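Side-chain contacts in crossover junction endodeoxyribonuclease Hjc (Sulfolobus solfataricus, PDB 4TKD), which cleaves four-way Holliday junctions with paired, magnesium-dependent nicks in opposing strands, resolving recombination intermediates into products that can be ligated: residues C[14-19]-C[26-31]; C[38-43]-C[75-80]; C[42-47]-C[51-56]; C[84-89]-C[127-132]. All coordinates share one frame; numbering follows the deposited sequence.

Contact 1: residues C[14-19]-C[26-31]; sequences NIVSRL and VVRAPA
V16 on helix 10-21 and V26 on strand 25-28 meet through their methyl groups, and this apolar packing makes up most of the contact. CG1 of V26 sits against both branches of V16, 4.0 Å from V16 CG2 and equally far from V16 CG1, while its other methyl, CG2, turns to the next turn of the helix and lies 3.8 Å from L19 CB. The V26 side chain places CG1 opposite the backbone N (chi1 -170°) and CG2 opposite the carbonyl carbon, a setting that lets one short branched residue serve two helix positions three apart. Valine suits a strand through its beta-branching, and its small bulk matches the 6.5 Å between the CA atoms of V16 and V26. With both methyls gone, an alanine here is likely to leave V16 and L19 facing a gap.

The second kind of contact is the aliphatic stem of a charged residue. R28 CG lies 4.3 Å from V16 CG2, and the rest of the chain runs on toward E12 and R13, which keeps the guanidinium clear of the greasy layer; E12 is inferred to bind magnesium.

The helix and strand run nearly antiparallel, at 161°, as consecutive elements. A helix laid over one face of a mixed sheet, reaching from its outer strand inward, is consistent with the alpha/beta core of the PDDEXK nucleases.

Contact 2: residues C[38-43]-C[75-80]; sequences DPIPDI and IEFARK
With its CG opposite the backbone N (chi1 -170°) and its ring turned to chi2 -82°, F77 sends its phenyl group out from helix 68-81 and lays one face against P41. The pyrrolidine meets it with CD, which stands 3.6 Å from the ring centroid and only 16° off the ring normal, a CH-pi contact over the face. P41 CG follows at 3.7 Å from F77 CD1, so that one side of the proline ring bears on the phenyl. Proline suits this place: the CD next to its nitrogen is a slightly polarised C-H donor, and the rigid ring stiffens a loop that has no regular structure.

I40 adds a looser touch, its CG1 4.3 Å from F77 CE2 and oblique to the ring. A serine in place of F77 is likely to leave the CD face of P41 without its aromatic partner and the loop less firmly pressed to the helix.

On the helix itself, R79 grips E76 side-on, NE to OE1 and NH2 to OE2, the latter at 2.8 Å. F77 also packs on V26 of the second subunit. The contact thus joins helix 68-81 to the loop that leads into D42, inferred to bind magnesium, beside the metal site of a PDDEXK-type nuclease.

Contact 3: residues C[42-47]-C[51-56]; sequences DIIALK and IILIEM
D42 and E55, both inferred to bind magnesium, meet at the open end of the hairpin, away from the turn, with their carboxylate planes 8° apart. D42 OD2 comes within 3.4 Å of E55 OE1, two acceptors with no bond between them, placed as for a shared cation, consistent with the inferred magnesium site. Each carboxylate accepts a bond from a backbone N of the opposite strand: M56 N gives a 2.7 Å bond to the anti lone pair of D42 OD2, and D42 N gives one of 3.1 Å to E55 OE1, met nearly along its C-O axis. The E55 chain bends at chi2 (68°) to bring its carboxylate back to that amide.

Behind this first shell lies a classic beta bulge, in which D42 and I43 both face I54. It sets D42 N toward E55, while I43 N bonds to I54 O at 3.0 Å. The ladder beyond is regular: A45 N meets I52 O at 2.8 Å, almost straight at 178°.

Isoleucine and leucine fill one face (I44, L46, I51, L53); isoleucines and the small A45 line the other. I44 CG1 lies alongside L53 CD2 at 3.7 Å, and L46 CD2 similarly meets I51; on the opposite face I43 packs against I54, and its CD1 touches M56 SD.

Helix 10-21 covers the I43 face and helix 68-81 the I44 and L53 face, while strands 25-28 and 84-90 flank the hairpin in the sheet.

Contact 4: residues C[84-89]-C[127-132]; sequences SLFLGV and RLVEAK
V129, on helix 122-133, sets one methyl against a ring of strand 84-90 and offers the other to a hydroxyl. The tight part is CG2, which reaches the rim of the F86 ring 3.6 Å from CZ and 4.0 Å from CE1. It arrives at the edge, near the ring plane, so the phenyl presents C-H bonds and not its pi face to the methyl. F86 comes to this position with CG opposite its carbonyl carbon (chi1 -57°), and the two side chains point against one another and overlap only near their ends. A long flat residue suits the strand because it spans the gap to a helix whose valine is short.

The looser part is at S84, partly exposed, whose OG lies 3.7 Å from V129 CG1, a packing touch with no polar bond. K132 turns its aliphatic chain the same way without coming into contact, and its NZ bonds to S134 O of the third subunit. R127, also on the helix, makes salt bridges to D124 of its own chain and to D124 of that third subunit.

The chemistry is therefore divided: dispersion between carbon groups joins the helix to the sheet, which depends on close fit and sets little direction, while ionic and hydrogen-bonding groups on the same helix serve the meeting with another subunit.

In the fold
From the N terminus, contact 1 closes the short connection between helix 10-21 and strand 25-28. The chain then passes through loop 38-43 into strand 43-47, and contacts 2 and 3 start from the same place, sharing D42 and I43. The hairpin closure of contact 3 is nested inside the longer loop that contact 2 closes at helix 68-81. Contact 4 follows in series, joining strand 84-90 to helix 122-133. Strands 25-28, 43-47, 50-58 and 84-90 are successive neighbours in one sheet, so contacts 1, 3 and 4 share it; contact 2 ties helix 68-81 to the loop entering it, and F77 also reaches the sheet through I44 and L53.

Contact 1: residues C[14-19]-C[26-31]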
loop_
_atom_site.group_PDB
_atom_site.type_symbol
_atom_site.label_atom_id
_atom_site.label_comp_id
_atom_site.label_asym_id
_atom_site.label_seq_id
_atom_site.Cartn_x
_atom_site.Cartn_y
_atom_site.Cartn_z
ATOM N N ASN C 14 -19.656 -18.205 -4.701
ATOM C CA ASN C 14 -20.226 -16.965 -5.249
ATOM C C ASN C 14 -19.142 -15.912 -5.513
ATOM O O ASN C 14 -19.251 -15.168 -6.483
ATOM C CB ASN C 14 -21.236 -16.384 -4.250
ATOM C CG ASN C 14 -22.661 -16.202 -4.750
ATOM O OD1 ASN C 14 -23.353 -15.257 -4.348
ATOM N ND2 ASN C 14 -23.162 -17.122 -5.582
ATOM N N ILE C 15 -18.122 -15.819 -4.619
ATOM C CA ILE C 15 -17.008 -14.870 -4.749
ATOM C C ILE C 15 -16.097 -15.316 -5.907
ATOM O O ILE C 15 -15.750 -14.501 -6.766
ATOM C CB ILE C 15 -16.243 -14.675 -3.402
ATOM C CG1 ILE C 15 -17.141 -13.998 -2.340
ATOM C CG2 ILE C 15 -14.947 -13.872 -3.617
ATOM C CD1 ILE C 15 -16.586 -13.954 -0.878
ATOM N N VAL C 16 -15.735 -16.616 -5.934
ATOM C CA VAL C 16 -14.867 -17.223 -6.960
ATOM C C VAL C 16 -15.465 -17.042 -8.360
ATOM O O VAL C 16 -14.766 -16.599 -9.279
ATOM C CB VAL C 16 -14.526 -18.707 -6.636
ATOM C CG1 VAL C 16 -13.892 -19.415 -7.825
ATOM C CG2 VAL C 16 -13.605 -18.808 -5.415
ATOM N N SER C 17 -16.784 -17.298 -8.488
ATOM C CA SER C 17 -17.520 -17.190 -9.748
ATOM C C SER C 17 -17.576 -15.757 -10.270
ATOM O O SER C 17 -17.391 -15.550 -11.464
ATOM C CB SER C 17 -18.921 -17.775 -9.599
ATOM O OG SER C 17 -19.611 -17.725 -10.837
ATOM N N ARG C 18 -17.844 -14.777 -9.399
ATOM C CA ARG C 18 -17.911 -13.373 -9.784
ATOM C C ARG C 18 -16.541 -12.802 -10.149
ATOM O O ARG C 18 -16.446 -12.087 -11.149
ATOM C CB ARG C 18 -18.652 -12.540 -8.731
ATOM C CG ARG C 18 -20.107 -12.296 -9.147
ATOM C CD ARG C 18 -20.359 -10.854 -9.567
ATOM N NE ARG C 18 -19.665 -10.481 -10.802
ATOM C CZ ARG C 18 -20.235 -10.429 -12.003
ATOM N NH1 ARG C 18 -19.526 -10.066 -13.063
ATOM N NH2 ARG C 18 -21.521 -10.733 -12.151
ATOM N N LEU C 19 -15.468 -13.186 -9.403
ATOM C CA LEU C 19 -14.097 -12.780 -9.761
ATOM C C LEU C 19 -13.702 -13.356 -11.121
ATOM O O LEU C 19 -13.120 -12.641 -11.952
ATOM C CB LEU C 19 -13.077 -13.153 -8.672
ATOM C CG LEU C 19 -13.153 -12.305 -7.395
ATOM C CD1 LEU C 19 -12.345 -12.921 -6.287
ATOM C CD2 LEU C 19 -12.722 -10.847 -7.663
ATOM N N VAL C 26 -8.500 -17.453 -10.733
ATOM C CA VAL C 26 -8.822 -17.654 -9.323
ATOM C C VAL C 26 -8.518 -19.068 -8.869
ATOM O O VAL C 26 -8.860 -20.040 -9.550
ATOM C CB VAL C 26 -10.290 -17.248 -8.975
ATOM C CG1 VAL C 26 -10.522 -17.232 -7.471
ATOM C CG2 VAL C 26 -10.669 -15.901 -9.581
ATOM N N VAL C 27 -7.912 -19.165 -7.678
ATOM C CA VAL C 27 -7.562 -20.420 -7.044
ATOM C C VAL C 27 -8.009 -20.400 -5.577
ATOM O O VAL C 27 -7.965 -19.358 -4.928
ATOM C CB VAL C 27 -6.047 -20.769 -7.244
ATOM C CG1 VAL C 27 -5.131 -19.860 -6.445
ATOM C CG2 VAL C 27 -5.756 -22.216 -6.921
ATOM N N ARG C 28 -8.419 -21.563 -5.068
ATOM C CA ARG C 28 -8.800 -21.749 -3.678
ATOM C C ARG C 28 -7.584 -22.292 -2.912
ATOM O O ARG C 28 -6.637 -22.806 -3.517
ATOM C CB ARG C 28 -9.971 -22.724 -3.579
ATOM C CG ARG C 28 -11.317 -22.102 -3.944
ATOM C CD ARG C 28 -12.362 -23.180 -4.183
ATOM N NE ARG C 28 -13.441 -23.142 -3.191
ATOM C CZ ARG C 28 -14.737 -23.062 -3.485
ATOM N NH1 ARG C 28 -15.137 -23.014 -4.751
ATOM N NH2 ARG C 28 -15.643 -23.037 -2.515
ATOM N N ALA C 29 -7.588 -22.186 -1.598
ATOM C CA ALA C 29 -6.455 -22.744 -0.876
ATOM C C ALA C 29 -6.707 -24.247 -0.662
ATOM O O ALA C 29 -7.853 -24.636 -0.420
ATOM C CB ALA C 29 -6.276 -22.044 0.450
ATOM N N PRO C 30 -5.673 -25.113 -0.762
ATOM C CA PRO C 30 -5.923 -26.552 -0.559
ATOM C C PRO C 30 -6.239 -26.930 0.889
ATOM O O PRO C 30 -5.784 -26.266 1.823
ATOM C CB PRO C 30 -4.639 -27.226 -1.068
ATOM C CG PRO C 30 -3.593 -26.181 -1.038
ATOM C CD PRO C 30 -4.253 -24.835 -1.097
ATOM N N ALA C 31 -7.025 -28.015 1.069
ATOM C CA ALA C 31 -7.359 -28.620 2.368
ATOM C C ALA C 31 -6.065 -29.251 2.937
ATOM O O ALA C 31 -5.934 -29.436 4.149
ATOM C CB ALA C 31 -8.433 -29.684 2.186
#

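Contact 2: residues C[38-43]-C[75-80]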
loop_
_atom_site.group_PDB
_atom_site.type_symbol
_atom_site.label_atom_id
_atom_site.label_comp_id
_atom_site.label_asym_id
_atom_site.label_seq_id
_atom_site.Cartn_x
_atom_site.Cartn_y
_atom_site.Cartn_z
ATOM N N ASP C 38 2.243 -21.440 8.153
ATOM C CA ASP C 38 2.255 -21.247 6.720
ATOM C C ASP C 38 0.821 -21.225 6.165
ATOM O O ASP C 38 0.517 -21.939 5.207
ATOM C CB ASP C 38 3.205 -22.229 6.009
ATOM C CG ASP C 38 4.624 -21.692 5.936
ATOM O OD1 ASP C 38 5.265 -21.548 7.010
ATOM O OD2 ASP C 38 5.071 -21.356 4.820
ATOM N N PRO C 39 -0.109 -20.445 6.778
ATOM C CA PRO C 39 -1.458 -20.408 6.222
ATOM C C PRO C 39 -1.431 -19.700 4.884
ATOM O O PRO C 39 -0.561 -18.859 4.601
ATOM C CB PRO C 39 -2.279 -19.662 7.272
ATOM C CG PRO C 39 -1.319 -18.770 7.912
ATOM C CD PRO C 39 0.017 -19.506 7.917
ATOM N N ILE C 40 -2.358 -20.113 4.048
ATOM C CA ILE C 40 -2.544 -19.596 2.701
ATOM C C ILE C 40 -3.922 -18.972 2.660
ATOM O O ILE C 40 -4.885 -19.609 3.107
ATOM C CB ILE C 40 -2.386 -20.765 1.667
ATOM C CG1 ILE C 40 -0.911 -21.294 1.631
ATOM C CG2 ILE C 40 -2.852 -20.374 0.251
ATOM C CD1 ILE C 40 -0.754 -22.642 0.975
ATOM N N PRO C 41 -4.078 -17.745 2.120
ATOM C CA PRO C 41 -5.445 -17.177 1.978
ATOM C C PRO C 41 -6.410 -18.112 1.220
ATOM O O PRO C 41 -5.989 -18.815 0.291
ATOM C CB PRO C 41 -5.201 -15.868 1.219
ATOM C CG PRO C 41 -3.754 -15.539 1.490
ATOM C CD PRO C 41 -3.062 -16.854 1.523
ATOM N N ASP C 42 -7.692 -18.156 1.653
ATOM C CA ASP C 42 -8.767 -18.995 1.089
ATOM C C ASP C 42 -8.941 -18.822 -0.383
ATOM O O ASP C 42 -9.178 -19.807 -1.080
ATOM C CB ASP C 42 -10.117 -18.756 1.801
ATOM C CG ASP C 42 -10.093 -19.190 3.249
ATOM O OD1 ASP C 42 -9.609 -20.308 3.527
ATOM O OD2 ASP C 42 -10.557 -18.416 4.105
ATOM N N ILE C 43 -8.834 -17.576 -0.859
ATOM C CA ILE C 43 -9.002 -17.249 -2.265
ATOM C C ILE C 43 -7.858 -16.374 -2.706
ATOM O O ILE C 43 -7.545 -15.362 -2.052
ATOM C CB ILE C 43 -10.362 -16.544 -2.530
ATOM C CG1 ILE C 43 -11.578 -17.404 -2.095
ATOM C CG2 ILE C 43 -10.484 -16.108 -4.005
ATOM C CD1 ILE C 43 -12.917 -16.607 -1.964
ATOM N N ILE C 75 -0.939 -12.263 6.711
ATOM C CA ILE C 75 -0.361 -10.914 6.626
ATOM C C ILE C 75 0.999 -11.038 5.897
ATOM O O ILE C 75 1.339 -10.226 5.025
ATOM C CB ILE C 75 -0.221 -10.275 8.053
ATOM C CG1 ILE C 75 -1.577 -9.756 8.592
ATOM C CG2 ILE C 75 0.817 -9.131 8.068
ATOM C CD1 ILE C 75 -1.639 -9.575 10.119
ATOM N N GLU C 76 1.760 -12.052 6.276
ATOM C CA GLU C 76 3.090 -12.326 5.740
ATOM C C GLU C 76 3.023 -12.755 4.250
ATOM O O GLU C 76 3.819 -12.283 3.431
ATOM C CB GLU C 76 3.800 -13.390 6.598
ATOM C CG GLU C 76 4.644 -12.884 7.763
ATOM C CD GLU C 76 5.677 -11.820 7.444
ATOM O OE1 GLU C 76 5.302 -10.636 7.553
ATOM O OE2 GLU C 76 6.869 -12.143 7.262
ATOM N N PHE C 77 2.061 -13.615 3.906
ATOM C CA PHE C 77 1.822 -14.060 2.520
ATOM C C PHE C 77 1.491 -12.810 1.680
ATOM O O PHE C 77 2.101 -12.621 0.634
ATOM C CB PHE C 77 0.644 -15.065 2.487
ATOM C CG PHE C 77 0.400 -15.803 1.192
ATOM C CD1 PHE C 77 -0.311 -15.206 0.154
ATOM C CD2 PHE C 77 0.867 -17.106 1.017
ATOM C CE1 PHE C 77 -0.540 -15.890 -1.042
ATOM C CE2 PHE C 77 0.655 -17.783 -0.190
ATOM C CZ PHE C 77 -0.061 -17.175 -1.206
ATOM N N ALA C 78 0.567 -11.935 2.179
ATOM C CA ALA C 78 0.169 -10.673 1.539
ATOM C C ALA C 78 1.330 -9.719 1.321
ATOM O O ALA C 78 1.427 -9.121 0.248
ATOM C CB ALA C 78 -0.913 -9.982 2.352
ATOM N N ARG C 79 2.189 -9.565 2.349
ATOM C CA ARG C 79 3.342 -8.672 2.310
ATOM C C ARG C 79 4.383 -9.154 1.270
ATOM O O ARG C 79 4.881 -8.350 0.468
ATOM C CB ARG C 79 3.976 -8.545 3.699
ATOM C CG ARG C 79 5.188 -7.599 3.736
ATOM C CD ARG C 79 6.001 -7.653 5.037
ATOM N NE ARG C 79 6.534 -8.987 5.346
ATOM C CZ ARG C 79 7.598 -9.537 4.772
ATOM N NH1 ARG C 79 8.269 -8.880 3.833
ATOM N NH2 ARG C 79 7.991 -10.753 5.119
ATOM N N LYS C 80 4.721 -10.446 1.309
ATOM C CA LYS C 80 5.695 -11.067 0.385
ATOM C C LYS C 80 5.213 -11.045 -1.045
ATOM O O LYS C 80 5.984 -10.721 -1.947
ATOM C CB LYS C 80 6.015 -12.501 0.805
ATOM C CG LYS C 80 6.896 -12.569 2.051
ATOM C CD LYS C 80 6.963 -13.979 2.551
ATOM C CE LYS C 80 7.904 -14.075 3.716
ATOM N NZ LYS C 80 7.755 -15.380 4.397
#

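Contact 3: residues C[42-47]-C[51-56]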
loop_
_atom_site.group_PDB
_atom_site.type_symbol
_atom_site.label_atom_id
_atom_site.label_comp_id
_atom_site.label_asym_id
_atom_site.label_seq_id
_atom_site.Cartn_x
_atom_site.Cartn_y
_atom_site.Cartn_z
ATOM N N ASP C 42 -7.692 -18.156 1.653
ATOM C CA ASP C 42 -8.767 -18.995 1.089
ATOM C C ASP C 42 -8.941 -18.822 -0.383
ATOM O O ASP C 42 -9.178 -19.807 -1.080
ATOM C CB ASP C 42 -10.117 -18.756 1.801
ATOM C CG ASP C 42 -10.093 -19.190 3.249
ATOM O OD1 ASP C 42 -9.609 -20.308 3.527
ATOM O OD2 ASP C 42 -10.557 -18.416 4.105
ATOM N N ILE C 43 -8.834 -17.576 -0.859
ATOM C CA ILE C 43 -9.002 -17.249 -2.265
ATOM C C ILE C 43 -7.858 -16.374 -2.706
ATOM O O ILE C 43 -7.545 -15.362 -2.052
ATOM C CB ILE C 43 -10.362 -16.544 -2.530
ATOM C CG1 ILE C 43 -11.578 -17.404 -2.095
ATOM C CG2 ILE C 43 -10.484 -16.108 -4.005
ATOM C CD1 ILE C 43 -12.917 -16.607 -1.964
ATOM N N ILE C 44 -7.244 -16.763 -3.828
ATOM C CA ILE C 44 -6.194 -15.998 -4.461
ATOM C C ILE C 44 -6.718 -15.692 -5.847
ATOM O O ILE C 44 -7.027 -16.608 -6.604
ATOM C CB ILE C 44 -4.827 -16.731 -4.483
ATOM C CG1 ILE C 44 -4.302 -16.922 -3.065
ATOM C CG2 ILE C 44 -3.799 -15.964 -5.330
ATOM C CD1 ILE C 44 -3.310 -18.056 -2.935
ATOM N N ALA C 45 -6.876 -14.409 -6.155
ATOM C CA ALA C 45 -7.373 -13.983 -7.455
ATOM C C ALA C 45 -6.328 -13.117 -8.125
ATOM O O ALA C 45 -5.777 -12.210 -7.509
ATOM C CB ALA C 45 -8.684 -13.234 -7.304
ATOM N N LEU C 46 -6.019 -13.441 -9.370
ATOM C CA LEU C 46 -4.977 -12.752 -10.116
ATOM C C LEU C 46 -5.491 -12.241 -11.452
ATOM O O LEU C 46 -6.200 -12.962 -12.159
ATOM C CB LEU C 46 -3.783 -13.695 -10.372
ATOM C CG LEU C 46 -3.319 -14.605 -9.237
ATOM C CD1 LEU C 46 -2.424 -15.753 -9.785
ATOM C CD2 LEU C 46 -2.645 -13.786 -8.096
ATOM N N LYS C 47 -5.114 -11.013 -11.805
ATOM C CA LYS C 47 -5.490 -10.416 -13.080
ATOM C C LYS C 47 -4.404 -9.467 -13.515
ATOM O O LYS C 47 -4.209 -8.439 -12.883
ATOM C CB LYS C 47 -6.853 -9.699 -13.000
ATOM C CG LYS C 47 -7.406 -9.331 -14.366
ATOM C CD LYS C 47 -8.712 -8.568 -14.277
ATOM C CE LYS C 47 -9.158 -8.145 -15.653
ATOM N NZ LYS C 47 -10.516 -7.553 -15.641
ATOM N N ILE C 51 -2.892 -8.775 -7.599
ATOM C CA ILE C 51 -3.070 -9.857 -6.633
ATOM C C ILE C 51 -4.064 -9.442 -5.563
ATOM O O ILE C 51 -3.856 -8.454 -4.863
ATOM C CB ILE C 51 -1.706 -10.326 -6.028
ATOM C CG1 ILE C 51 -0.670 -10.676 -7.141
ATOM C CG2 ILE C 51 -1.910 -11.528 -5.070
ATOM C CD1 ILE C 51 0.797 -10.580 -6.735
ATOM N N ILE C 52 -5.149 -10.220 -5.444
ATOM C CA ILE C 52 -6.206 -10.032 -4.444
ATOM C C ILE C 52 -6.280 -11.317 -3.665
ATOM O O ILE C 52 -6.284 -12.405 -4.251
ATOM C CB ILE C 52 -7.571 -9.655 -5.072
ATOM C CG1 ILE C 52 -7.498 -8.277 -5.756
ATOM C CG2 ILE C 52 -8.769 -9.817 -4.055
ATOM C CD1 ILE C 52 -8.556 -8.048 -6.676
ATOM N N LEU C 53 -6.276 -11.185 -2.353
ATOM C CA LEU C 53 -6.246 -12.291 -1.405
ATOM C C LEU C 53 -7.430 -12.151 -0.466
ATOM O O LEU C 53 -7.614 -11.095 0.123
ATOM C CB LEU C 53 -4.907 -12.278 -0.606
ATOM C CG LEU C 53 -3.619 -12.209 -1.438
ATOM C CD1 LEU C 53 -2.440 -11.887 -0.587
ATOM C CD2 LEU C 53 -3.392 -13.495 -2.196
ATOM N N ILE C 54 -8.218 -13.213 -0.323
ATOM C CA ILE C 54 -9.407 -13.166 0.528
ATOM C C ILE C 54 -9.412 -14.289 1.551
ATOM O O ILE C 54 -9.305 -15.457 1.182
ATOM C CB ILE C 54 -10.699 -13.164 -0.370
ATOM C CG1 ILE C 54 -10.734 -11.936 -1.317
ATOM C CG2 ILE C 54 -11.976 -13.215 0.481
ATOM C CD1 ILE C 54 -11.494 -12.147 -2.593
ATOM N N GLU C 55 -9.559 -13.930 2.832
ATOM C CA GLU C 55 -9.688 -14.874 3.935
ATOM C C GLU C 55 -11.157 -14.882 4.373
ATOM O O GLU C 55 -11.690 -13.831 4.739
ATOM C CB GLU C 55 -8.745 -14.528 5.111
ATOM C CG GLU C 55 -8.615 -15.653 6.139
ATOM C CD GLU C 55 -7.899 -16.922 5.719
ATOM O OE1 GLU C 55 -7.490 -17.049 4.542
ATOM O OE2 GLU C 55 -7.728 -17.797 6.591
ATOM N N MET C 56 -11.825 -16.045 4.261
ATOM C CA MET C 56 -13.238 -16.195 4.608
ATOM C C MET C 56 -13.383 -16.326 6.091
ATOM O O MET C 56 -12.669 -17.131 6.709
ATOM C CB MET C 56 -13.869 -17.427 3.940
ATOM C CG MET C 56 -13.945 -17.381 2.418
ATOM S SD MET C 56 -14.661 -15.869 1.706
ATOM C CE MET C 56 -16.340 -15.915 2.377
#

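Contact 4: residues C[84-89]-C[127-132]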
loop_
_atom_site.group_PDB
_atom_site.type_symbol
_atom_site.label_atom_id
_atom_site.label_comp_id
_atom_site.label_asym_id
_atom_site.label_seq_id
_atom_site.Cartn_x
_atom_site.Cartn_y
_atom_site.Cartn_z
ATOM N N SER C 84 -3.214 -7.545 -2.132
ATOM C CA SER C 84 -4.117 -6.811 -1.250
ATOM C C SER C 84 -4.945 -7.849 -0.494
ATOM O O SER C 84 -5.565 -8.707 -1.126
ATOM C CB SER C 84 -4.998 -5.873 -2.060
ATOM O OG SER C 84 -4.210 -4.919 -2.756
ATOM N N LEU C 85 -4.880 -7.813 0.858
ATOM C CA LEU C 85 -5.540 -8.758 1.755
ATOM C C LEU C 85 -6.865 -8.228 2.287
ATOM O O LEU C 85 -6.945 -7.097 2.762
ATOM C CB LEU C 85 -4.602 -9.195 2.892
ATOM C CG LEU C 85 -5.113 -10.279 3.880
ATOM C CD1 LEU C 85 -5.384 -11.614 3.182
ATOM C CD2 LEU C 85 -4.145 -10.486 5.021
ATOM N N PHE C 86 -7.903 -9.069 2.211
ATOM C CA PHE C 86 -9.241 -8.738 2.662
ATOM C C PHE C 86 -9.855 -9.895 3.412
ATOM O O PHE C 86 -9.573 -11.064 3.142
ATOM C CB PHE C 86 -10.159 -8.410 1.470
ATOM C CG PHE C 86 -9.683 -7.288 0.589
ATOM C CD1 PHE C 86 -8.829 -7.542 -0.488
ATOM C CD2 PHE C 86 -10.106 -5.977 0.816
ATOM C CE1 PHE C 86 -8.406 -6.507 -1.306
ATOM C CE2 PHE C 86 -9.667 -4.939 0.000
ATOM C CZ PHE C 86 -8.824 -5.212 -1.052
ATOM N N LEU C 87 -10.767 -9.552 4.322
ATOM C CA LEU C 87 -11.562 -10.530 5.038
ATOM C C LEU C 87 -12.905 -10.576 4.311
ATOM O O LEU C 87 -13.560 -9.539 4.136
ATOM C CB LEU C 87 -11.718 -10.099 6.501
ATOM C CG LEU C 87 -11.915 -11.125 7.628
ATOM C CD1 LEU C 87 -10.837 -12.211 7.637
ATOM C CD2 LEU C 87 -11.830 -10.433 8.965
ATOM N N GLY C 88 -13.248 -11.766 3.811
ATOM C CA GLY C 88 -14.507 -12.007 3.120
ATOM C C GLY C 88 -15.515 -12.435 4.156
ATOM O O GLY C 88 -15.321 -13.467 4.803
ATOM N N VAL C 89 -16.553 -11.628 4.372
ATOM C CA VAL C 89 -17.551 -11.941 5.394
ATOM C C VAL C 89 -18.480 -13.099 4.945
ATOM O O VAL C 89 -19.194 -12.974 3.947
ATOM C CB VAL C 89 -18.313 -10.693 5.937
ATOM C CG1 VAL C 89 -19.045 -11.030 7.224
ATOM C CG2 VAL C 89 -17.375 -9.498 6.159
ATOM N N ARG C 127 -12.610 -2.394 -8.491
ATOM C CA ARG C 127 -12.296 -1.115 -9.110
ATOM C C ARG C 127 -11.175 -0.435 -8.341
ATOM O O ARG C 127 -10.183 -0.074 -8.960
ATOM C CB ARG C 127 -13.556 -0.229 -9.244
ATOM C CG ARG C 127 -13.297 1.177 -9.862
ATOM C CD ARG C 127 -14.488 2.121 -9.691
ATOM N NE ARG C 127 -14.653 2.529 -8.290
ATOM C CZ ARG C 127 -15.595 2.065 -7.474
ATOM N NH1 ARG C 127 -16.494 1.193 -7.912
ATOM N NH2 ARG C 127 -15.650 2.477 -6.214
ATOM N N LEU C 128 -11.292 -0.326 -6.999
ATOM C CA LEU C 128 -10.249 0.306 -6.188
ATOM C C LEU C 128 -8.890 -0.348 -6.270
ATOM O O LEU C 128 -7.909 0.378 -6.427
ATOM C CB LEU C 128 -10.661 0.539 -4.726
ATOM C CG LEU C 128 -11.804 1.526 -4.490
ATOM C CD1 LEU C 128 -12.073 1.684 -3.014
ATOM C CD2 LEU C 128 -11.514 2.846 -5.094
ATOM N N VAL C 129 -8.807 -1.692 -6.192
ATOM C CA VAL C 129 -7.515 -2.379 -6.279
ATOM C C VAL C 129 -6.917 -2.236 -7.697
ATOM O O VAL C 129 -5.725 -1.922 -7.826
ATOM C CB VAL C 129 -7.550 -3.856 -5.774
ATOM C CG1 VAL C 129 -6.179 -4.517 -5.887
ATOM C CG2 VAL C 129 -8.046 -3.939 -4.338
ATOM N N GLU C 130 -7.735 -2.451 -8.757
ATOM C CA GLU C 130 -7.235 -2.300 -10.129
ATOM C C GLU C 130 -6.790 -0.846 -10.366
ATOM O O GLU C 130 -5.676 -0.627 -10.826
ATOM C CB GLU C 130 -8.286 -2.710 -11.169
ATOM C CG GLU C 130 -8.398 -4.205 -11.424
ATOM C CD GLU C 130 -9.502 -4.605 -12.398
ATOM O OE1 GLU C 130 -9.960 -3.743 -13.187
ATOM O OE2 GLU C 130 -9.914 -5.789 -12.367
ATOM N N ALA C 131 -7.622 0.144 -9.958
ATOM C CA ALA C 131 -7.287 1.567 -10.108
ATOM C C ALA C 131 -6.004 1.958 -9.343
ATOM O O ALA C 131 -5.264 2.833 -9.786
ATOM C CB ALA C 131 -8.462 2.439 -9.707
ATOM N N LYS C 132 -5.699 1.234 -8.262
ATOM C CA LYS C 132 -4.508 1.456 -7.447
ATOM C C LYS C 132 -3.201 0.880 -8.039
ATOM O O LYS C 132 -2.202 1.588 -8.029
ATOM C CB LYS C 132 -4.737 0.956 -6.002
ATOM C CG LYS C 132 -3.537 1.108 -5.069
ATOM C CD LYS C 132 -3.867 0.590 -3.691
ATOM C CE LYS C 132 -2.673 0.064 -2.958
ATOM N NZ LYS C 132 -3.055 -0.369 -1.590
#